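Local coordinates for protection of telomeres protein poz1 (Schizosaccharomyces pombe, PDB 5WE0) that binds telomeric DNA and acts as a negative regulator of telomerase and of telomere length, at residues Y63-S68 against S97-R102; E131-E136 against I220-L225; Y141-A146 against W209-S214. All coordinates share one frame; numbering follows the deposited sequence.

Contact 1. Residues Y63-S68 against S97-R102; sequences YCFNLS and SNALER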
# COMPACT_ATOMS: atom_id res chain seq x y z
N TYR A 63 -5.66 -3.72 -4.07
CA TYR A 63 -5.61 -5.14 -4.41
C TYR A 63 -4.79 -5.91 -3.39
O TYR A 63 -5.26 -6.90 -2.81
CB TYR A 63 -5.03 -5.30 -5.83
CG TYR A 63 -4.99 -6.73 -6.37
CD1 TYR A 63 -6.10 -7.57 -6.30
CD2 TYR A 63 -3.83 -7.24 -6.97
CE1 TYR A 63 -6.06 -8.87 -6.80
CE2 TYR A 63 -3.79 -8.53 -7.48
CZ TYR A 63 -4.90 -9.33 -7.39
OH TYR A 63 -4.86 -10.60 -7.89
N CYS A 64 -3.59 -5.41 -3.08
CA CYS A 64 -2.68 -6.07 -2.15
C CYS A 64 -3.32 -6.33 -0.79
O CYS A 64 -3.16 -7.41 -0.21
CB CYS A 64 -1.43 -5.20 -1.99
SG CYS A 64 -0.24 -5.85 -0.85
N PHE A 65 -4.00 -5.34 -0.23
CA PHE A 65 -4.60 -5.48 1.09
C PHE A 65 -6.08 -5.82 1.01
O PHE A 65 -6.76 -5.85 2.05
CB PHE A 65 -4.37 -4.22 1.94
CG PHE A 65 -2.92 -4.00 2.25
CD1 PHE A 65 -2.28 -4.79 3.20
CD2 PHE A 65 -2.18 -3.06 1.56
CE1 PHE A 65 -0.93 -4.63 3.46
CE2 PHE A 65 -0.84 -2.88 1.83
CZ PHE A 65 -0.21 -3.68 2.77
N ASN A 66 -6.59 -6.08 -0.20
CA ASN A 66 -7.95 -6.59 -0.37
C ASN A 66 -8.97 -5.64 0.27
O ASN A 66 -9.89 -6.05 0.98
CB ASN A 66 -8.04 -8.01 0.21
CG ASN A 66 -9.02 -8.92 -0.56
OD1 ASN A 66 -9.54 -8.56 -1.61
ND2 ASN A 66 -9.24 -10.12 -0.03
N LEU A 67 -8.78 -4.34 0.01
CA LEU A 67 -9.60 -3.31 0.67
C LEU A 67 -11.08 -3.41 0.30
O LEU A 67 -11.91 -2.82 1.00
CB LEU A 67 -9.06 -1.90 0.36
CG LEU A 67 -7.66 -1.65 0.93
CD1 LEU A 67 -7.24 -0.17 0.75
CD2 LEU A 67 -7.62 -2.06 2.40
N SER A 68 -11.42 -4.10 -0.80
CA SER A 68 -12.82 -4.32 -1.17
C SER A 68 -13.61 -5.11 -0.13
O SER A 68 -14.84 -5.03 -0.14
CB SER A 68 -12.92 -5.07 -2.49
OG SER A 68 -12.75 -4.17 -3.55
N SER A 97 7.26 -4.65 1.66
CA SER A 97 8.18 -3.52 1.57
C SER A 97 7.88 -2.66 0.34
O SER A 97 7.91 -1.43 0.42
CB SER A 97 9.61 -4.06 1.56
OG SER A 97 10.55 -3.04 1.81
N ASN A 98 7.59 -3.30 -0.80
CA ASN A 98 7.21 -2.55 -2.00
C ASN A 98 5.89 -1.82 -1.79
O ASN A 98 5.74 -0.66 -2.20
CB ASN A 98 7.10 -3.48 -3.20
CG ASN A 98 8.46 -4.03 -3.64
OD1 ASN A 98 9.50 -3.53 -3.24
ND2 ASN A 98 8.43 -5.07 -4.47
N ALA A 99 4.93 -2.49 -1.15
CA ALA A 99 3.65 -1.85 -0.87
C ALA A 99 3.82 -0.60 -0.01
O ALA A 99 3.12 0.39 -0.21
CB ALA A 99 2.71 -2.85 -0.20
N LEU A 100 4.73 -0.64 0.98
CA LEU A 100 4.94 0.53 1.83
C LEU A 100 5.59 1.67 1.05
O LEU A 100 5.30 2.84 1.30
CB LEU A 100 5.80 0.19 3.04
CG LEU A 100 5.10 -0.59 4.15
CD1 LEU A 100 6.13 -1.23 5.08
CD2 LEU A 100 4.14 0.33 4.88
N GLU A 101 6.47 1.33 0.13
CA GLU A 101 7.05 2.36 -0.70
C GLU A 101 5.99 2.98 -1.60
O GLU A 101 5.97 4.20 -1.77
CB GLU A 101 8.22 1.77 -1.50
CG GLU A 101 8.95 2.80 -2.31
CD GLU A 101 10.29 2.29 -2.82
OE1 GLU A 101 10.91 2.98 -3.67
OE2 GLU A 101 10.74 1.22 -2.36
N ARG A 102 5.09 2.15 -2.10
CA ARG A 102 4.00 2.61 -2.94
C ARG A 102 3.08 3.52 -2.13
O ARG A 102 2.67 4.58 -2.60
CB ARG A 102 3.21 1.43 -3.51
CG ARG A 102 3.90 0.73 -4.66
CD ARG A 102 3.01 -0.34 -5.27
NE ARG A 102 3.74 -1.56 -5.58
CZ ARG A 102 4.67 -1.66 -6.52
NH1 ARG A 102 4.98 -0.61 -7.26
NH2 ARG A 102 5.29 -2.82 -6.73
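Cys64 carries its SG opposite the backbone N (chi1 179°), and Phe65 places its CG beside the backbone N, opposite the carbonyl carbon (chi1 -65°); together these torsions send both side chains across to Ala99. The meeting point is a single methyl group: Ala99 CB lies 4.3 Å from Cys64 SG and 4.1 Å from Phe65 CE2. It approaches the ring obliquely, near one carbon of the rim. The two residues that receive it also touch each other, since Cys64 SG sits 4.0 Å above the plane of the Phe65 ring, displaced toward its rim, so sulfur and ring form one apolar surface. Because the 97-102 side contributes only a methyl group, Cys64 CA and Ala99 CA lie 7.7 Å apart. All three residues are buried and the contact is purely van der Waals. Around the same methyl group, Phe60 and Ile61 of helix 54-64 add further apolar contacts, and Phe65 packs in addition on Trp209 and Leu216 of helix 209-230 and on Ile148 of helix 130-157. A chain of another protein lays an apolar side chain on Cys64 and pairs an acidic one with Arg102, placing this junction beside a protein interface. The position of Phe65 follows from how its helix ends. Asn66, with a positive phi of 57°, gives its N to Tyr63 O at 3.0 Å, while Leu67 N reaches back to Glu62 O. Phe65 is therefore held just where the chain leaves helical geometry, its ring turned back to helix 93-115. This is a Schellman motif closing helix 54-64, here with its last turn packed on an alanine of a neighbouring helix in the core of an all-helical domain, consistent with a TRFH-like fold.

Contact 2. Residues E131-E136 against I220-L225; sequences ETLNNE and IQCTKL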
# COMPACT_ATOMS: atom_id res chain seq x y z
N GLU A 131 -7.20 22.22 5.61
CA GLU A 131 -6.48 21.91 6.84
C GLU A 131 -7.07 20.67 7.52
O GLU A 131 -6.32 19.86 8.07
CB GLU A 131 -6.49 23.11 7.78
CG GLU A 131 -7.87 23.51 8.31
CD GLU A 131 -8.58 24.58 7.47
OE1 GLU A 131 -8.32 24.67 6.23
OE2 GLU A 131 -9.39 25.34 8.07
N THR A 132 -8.39 20.51 7.45
CA THR A 132 -9.05 19.35 8.05
C THR A 132 -8.73 18.08 7.29
O THR A 132 -8.37 17.06 7.90
CB THR A 132 -10.57 19.58 8.03
OG1 THR A 132 -10.88 20.69 8.86
CG2 THR A 132 -11.31 18.33 8.52
N LEU A 133 -8.83 18.13 5.97
CA LEU A 133 -8.59 16.97 5.12
C LEU A 133 -7.14 16.51 5.19
O LEU A 133 -6.87 15.31 5.25
CB LEU A 133 -8.97 17.29 3.68
CG LEU A 133 -10.42 17.01 3.30
CD1 LEU A 133 -10.64 15.53 3.50
CD2 LEU A 133 -11.40 17.79 4.16
N ASN A 134 -6.20 17.46 5.19
CA ASN A 134 -4.79 17.08 5.26
C ASN A 134 -4.51 16.38 6.59
O ASN A 134 -3.83 15.35 6.63
CB ASN A 134 -3.92 18.32 5.07
CG ASN A 134 -2.47 17.98 4.81
OD1 ASN A 134 -2.10 17.47 3.74
ND2 ASN A 134 -1.62 18.29 5.78
N ASN A 135 -5.05 16.92 7.68
CA ASN A 135 -4.86 16.35 9.01
C ASN A 135 -5.47 14.96 9.13
O ASN A 135 -4.90 14.06 9.76
CB ASN A 135 -5.47 17.32 10.04
CG ASN A 135 -5.31 16.85 11.46
OD1 ASN A 135 -4.20 16.71 11.97
ND2 ASN A 135 -6.44 16.62 12.12
N GLU A 136 -6.65 14.76 8.55
CA GLU A 136 -7.29 13.45 8.60
C GLU A 136 -6.47 12.42 7.83
O GLU A 136 -6.21 11.32 8.34
CB GLU A 136 -8.71 13.53 8.04
CG GLU A 136 -9.76 13.84 9.06
CD GLU A 136 -11.12 14.00 8.42
OE1 GLU A 136 -11.52 13.10 7.67
OE2 GLU A 136 -11.81 15.01 8.66
N ILE A 220 -7.28 5.66 1.76
CA ILE A 220 -7.34 5.67 0.30
C ILE A 220 -8.50 6.53 -0.18
O ILE A 220 -8.36 7.28 -1.15
CB ILE A 220 -7.44 4.22 -0.22
CG1 ILE A 220 -6.12 3.45 0.07
CG2 ILE A 220 -7.76 4.21 -1.73
CD1 ILE A 220 -4.86 4.02 -0.66
N GLN A 221 -9.66 6.43 0.48
CA GLN A 221 -10.83 7.19 0.06
C GLN A 221 -10.64 8.69 0.33
O GLN A 221 -11.04 9.53 -0.48
CB GLN A 221 -12.08 6.66 0.79
CG GLN A 221 -12.52 5.23 0.37
CD GLN A 221 -12.76 5.10 -1.16
OE1 GLN A 221 -11.90 4.60 -1.90
NE2 GLN A 221 -13.93 5.55 -1.62
N CYS A 222 -10.05 9.02 1.48
CA CYS A 222 -9.71 10.40 1.80
C CYS A 222 -8.77 10.98 0.75
O CYS A 222 -9.01 12.07 0.22
CB CYS A 222 -9.05 10.45 3.18
SG CYS A 222 -8.70 12.13 3.81
N THR A 223 -7.73 10.22 0.40
CA THR A 223 -6.77 10.67 -0.60
C THR A 223 -7.43 10.87 -1.96
O THR A 223 -7.21 11.90 -2.61
CB THR A 223 -5.63 9.65 -0.71
OG1 THR A 223 -4.95 9.55 0.54
CG2 THR A 223 -4.63 10.06 -1.76
N LYS A 224 -8.27 9.91 -2.38
CA LYS A 224 -8.98 10.01 -3.66
C LYS A 224 -9.83 11.27 -3.70
O LYS A 224 -9.85 11.99 -4.71
CB LYS A 224 -9.90 8.81 -3.87
CG LYS A 224 -9.27 7.51 -4.34
CD LYS A 224 -10.40 6.52 -4.68
CE LYS A 224 -9.88 5.11 -4.86
NZ LYS A 224 -10.94 4.08 -4.68
N LEU A 225 -10.57 11.54 -2.62
CA LEU A 225 -11.42 12.72 -2.57
C LEU A 225 -10.60 14.01 -2.70
O LEU A 225 -10.89 14.84 -3.56
CB LEU A 225 -12.25 12.71 -1.29
CG LEU A 225 -13.24 13.86 -1.12
CD1 LEU A 225 -14.29 13.68 -2.17
CD2 LEU A 225 -13.90 13.86 0.25
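Cys222 points its thiol straight at the opposing helix, and Leu133 turns to meet it from the other side. The sulfur stands opposite its own backbone N (chi1 -175°), which carries it out from helix 209-230 to the surface of helix 130-157. There Leu133 CD1 touches Cys222 SG at 3.9 Å: one methyl branch of the leucine comes alongside the sulfur. The carbonyl oxygen Leu133 O is equally near, 3.9 Å from Cys222 SG, so the thiol rests against side chain and main chain of the same residue. One turn further on, Glu136 CB borders the sulfur more loosely, 4.5 Å from Cys222 SG. Only the aliphatic base of that glutamate takes part; its carboxylate is occupied elsewhere, OE1 accepting a hydrogen bond from the backbone of a chain of another protein. The short cysteine side chain lets the helices come close, with Leu133 CA and Cys222 CA 7.4 Å apart. Leu225, a turn beyond Cys222, also directs its CB toward residues 131-136, while Leu133 and Leu225 both lie on Leu128 of the preceding loop. Gln221 and Lys224 put their polar ends elsewhere. Lys224 NZ donates to Gln221 OE1 at 3.0 Å, in the carbonyl plane with a C=O to donor angle of 148°, and the same ammonium forms a salt bridge with Glu62. That pairing probably keeps the lysine's charge from being left uncompensated where the residue is buried. Across the interface itself the chemistry is that of a soft, polarisable sulfur set against a methyl group, a carbonyl and a methylene of the opposing helix, which implies cohesion through dispersion and shape, with the charges answered away from the helix-helix seam.

Contact 3. Residues Y141-A146 against W209-S214; sequences YSCAKA and WSKFNS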
# COMPACT_ATOMS: atom_id res chain seq x y z
N TYR A 141 -2.92 7.86 7.54
CA TYR A 141 -1.72 7.32 6.91
C TYR A 141 -0.79 6.73 7.94
O TYR A 141 -0.24 5.63 7.77
CB TYR A 141 -0.99 8.41 6.13
CG TYR A 141 0.37 7.98 5.63
CD1 TYR A 141 0.47 7.25 4.46
CD2 TYR A 141 1.55 8.34 6.30
CE1 TYR A 141 1.69 6.84 3.97
CE2 TYR A 141 2.80 7.94 5.79
CZ TYR A 141 2.84 7.18 4.62
OH TYR A 141 4.03 6.73 4.06
N SER A 142 -0.53 7.50 8.99
CA SER A 142 0.40 7.10 10.03
C SER A 142 -0.10 5.85 10.76
O SER A 142 0.68 4.95 11.08
CB SER A 142 0.62 8.31 10.95
OG SER A 142 1.10 7.93 12.22
N CYS A 143 -1.41 5.78 11.04
CA CYS A 143 -1.97 4.57 11.65
C CYS A 143 -1.86 3.38 10.70
O CYS A 143 -1.41 2.30 11.10
CB CYS A 143 -3.42 4.83 12.07
SG CYS A 143 -4.21 3.44 13.04
N ALA A 144 -2.27 3.55 9.43
CA ALA A 144 -2.19 2.45 8.46
C ALA A 144 -0.76 1.96 8.30
O ALA A 144 -0.51 0.75 8.27
CB ALA A 144 -2.74 2.89 7.11
N LYS A 145 0.20 2.88 8.16
CA LYS A 145 1.58 2.47 7.95
C LYS A 145 2.11 1.68 9.14
O LYS A 145 2.79 0.65 8.96
CB LYS A 145 2.46 3.67 7.69
CG LYS A 145 3.90 3.31 7.42
CD LYS A 145 4.75 4.54 7.34
CE LYS A 145 6.20 4.19 7.09
NZ LYS A 145 7.01 5.44 7.07
N ALA A 146 1.84 2.14 10.36
CA ALA A 146 2.32 1.44 11.55
C ALA A 146 1.69 0.06 11.66
O ALA A 146 2.34 -0.91 12.08
CB ALA A 146 2.04 2.25 12.81
N TRP A 209 -6.40 -6.87 12.85
CA TRP A 209 -6.19 -6.37 11.50
C TRP A 209 -7.40 -5.60 10.98
O TRP A 209 -7.24 -4.69 10.16
CB TRP A 209 -5.84 -7.50 10.53
CG TRP A 209 -5.65 -6.93 9.19
CD1 TRP A 209 -6.51 -7.01 8.13
CD2 TRP A 209 -4.57 -6.07 8.78
NE1 TRP A 209 -6.02 -6.27 7.06
CE2 TRP A 209 -4.83 -5.69 7.44
CE3 TRP A 209 -3.42 -5.60 9.41
CZ2 TRP A 209 -3.96 -4.86 6.71
CZ3 TRP A 209 -2.55 -4.77 8.68
CH2 TRP A 209 -2.83 -4.42 7.34
N SER A 210 -8.61 -5.90 11.47
CA SER A 210 -9.79 -5.21 10.97
C SER A 210 -9.70 -3.70 11.18
O SER A 210 -10.26 -2.94 10.38
CB SER A 210 -11.06 -5.73 11.66
OG SER A 210 -10.96 -5.52 13.06
N LYS A 211 -9.04 -3.25 12.25
CA LYS A 211 -8.88 -1.82 12.48
C LYS A 211 -8.00 -1.19 11.40
O LYS A 211 -8.28 -0.08 10.92
CB LYS A 211 -8.28 -1.53 13.85
CG LYS A 211 -8.15 -0.01 14.02
CD LYS A 211 -7.28 0.53 15.14
CE LYS A 211 -7.33 2.10 15.13
NZ LYS A 211 -8.68 2.72 14.78
N PHE A 212 -6.90 -1.86 11.03
CA PHE A 212 -6.01 -1.31 10.02
C PHE A 212 -6.59 -1.43 8.64
O PHE A 212 -6.32 -0.59 7.79
CB PHE A 212 -4.65 -1.98 10.10
CG PHE A 212 -3.99 -1.76 11.41
CD1 PHE A 212 -3.63 -0.47 11.79
CD2 PHE A 212 -3.80 -2.81 12.28
CE1 PHE A 212 -3.05 -0.24 13.02
CE2 PHE A 212 -3.21 -2.59 13.51
CZ PHE A 212 -2.84 -1.30 13.88
N ASN A 213 -7.41 -2.45 8.40
CA ASN A 213 -8.15 -2.51 7.15
C ASN A 213 -9.04 -1.28 7.00
O ASN A 213 -9.09 -0.66 5.93
CB ASN A 213 -8.98 -3.80 7.10
CG ASN A 213 -9.86 -3.87 5.89
OD1 ASN A 213 -9.40 -4.13 4.78
ND2 ASN A 213 -11.15 -3.65 6.09
N SER A 214 -9.76 -0.91 8.06
CA SER A 214 -10.65 0.25 8.01
C SER A 214 -9.88 1.56 7.83
O SER A 214 -10.24 2.40 6.99
CB SER A 214 -11.51 0.29 9.27
OG SER A 214 -12.17 1.54 9.37
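Cys143 and Phe212 make a sulfur-aromatic contact in the seam between the antiparallel helices 130-157 and 209-230. Cys143 SG lies 5.0 Å from the centroid of the Phe212 ring and 71° off its normal, an oblique approach that brings it to 3.9 Å from Phe212 CE1. The backbone joins in: Cys143 O is 3.6 Å from Phe212 CE1 and the same distance from CD1, so one side of the ring's rim is set against the carbonyl and the thiol of a single residue. Phe212 reaches them because its CG stands beside the backbone N and opposite the carbonyl carbon (chi1 -61°), swinging the ring across to the other helix. Lys211 flanks the sulfur with its hydrocarbon chain, CE 4.0 Å from Cys143 SG; a bend at chi4 turns off its NZ, whose charge faces, weakly and at long range, an acidic side chain on a chain of another protein. With an alanine in place of Phe212, Cys143 would probably lose the aromatic partner of its sulfur and carbonyl, and a gap would open between the two helices. Phe212 CB also rests over one face of the Trp209 indole, 3.8 Å above its plane. From there the packing spreads into the bundle: Trp209 makes T-shaped contacts with Trp151 and Trp91, Val215 continues the seam on Cys143 and Ala144, and Tyr141 and Lys145 face helix 93-115, so helix 130-157 packs on helix 209-230 and on helix 93-115.

Contact 1 is the most central, about 3 Å from the centre of the chain against about 10 Å for contact 3 and 15 Å for contact 2. All touching residues of contacts 1 and 2 are buried; in contact 3 Lys211 is partly exposed. Contacts 2 and 3 join the same helices, 130-157 and 209-230, contact 3 nested inside contact 2's loop; contact 1 joins the C-terminal end of helix 54-64, with the residue after it, to helix 93-115. The cysteine sulfur meets a methyl in contact 1, a leucine methyl and backbone carbonyl in contact 2, a ring in contact 3. Contact 1 touches both others, through Leu67 on Ile220 and Phe65 on Trp209.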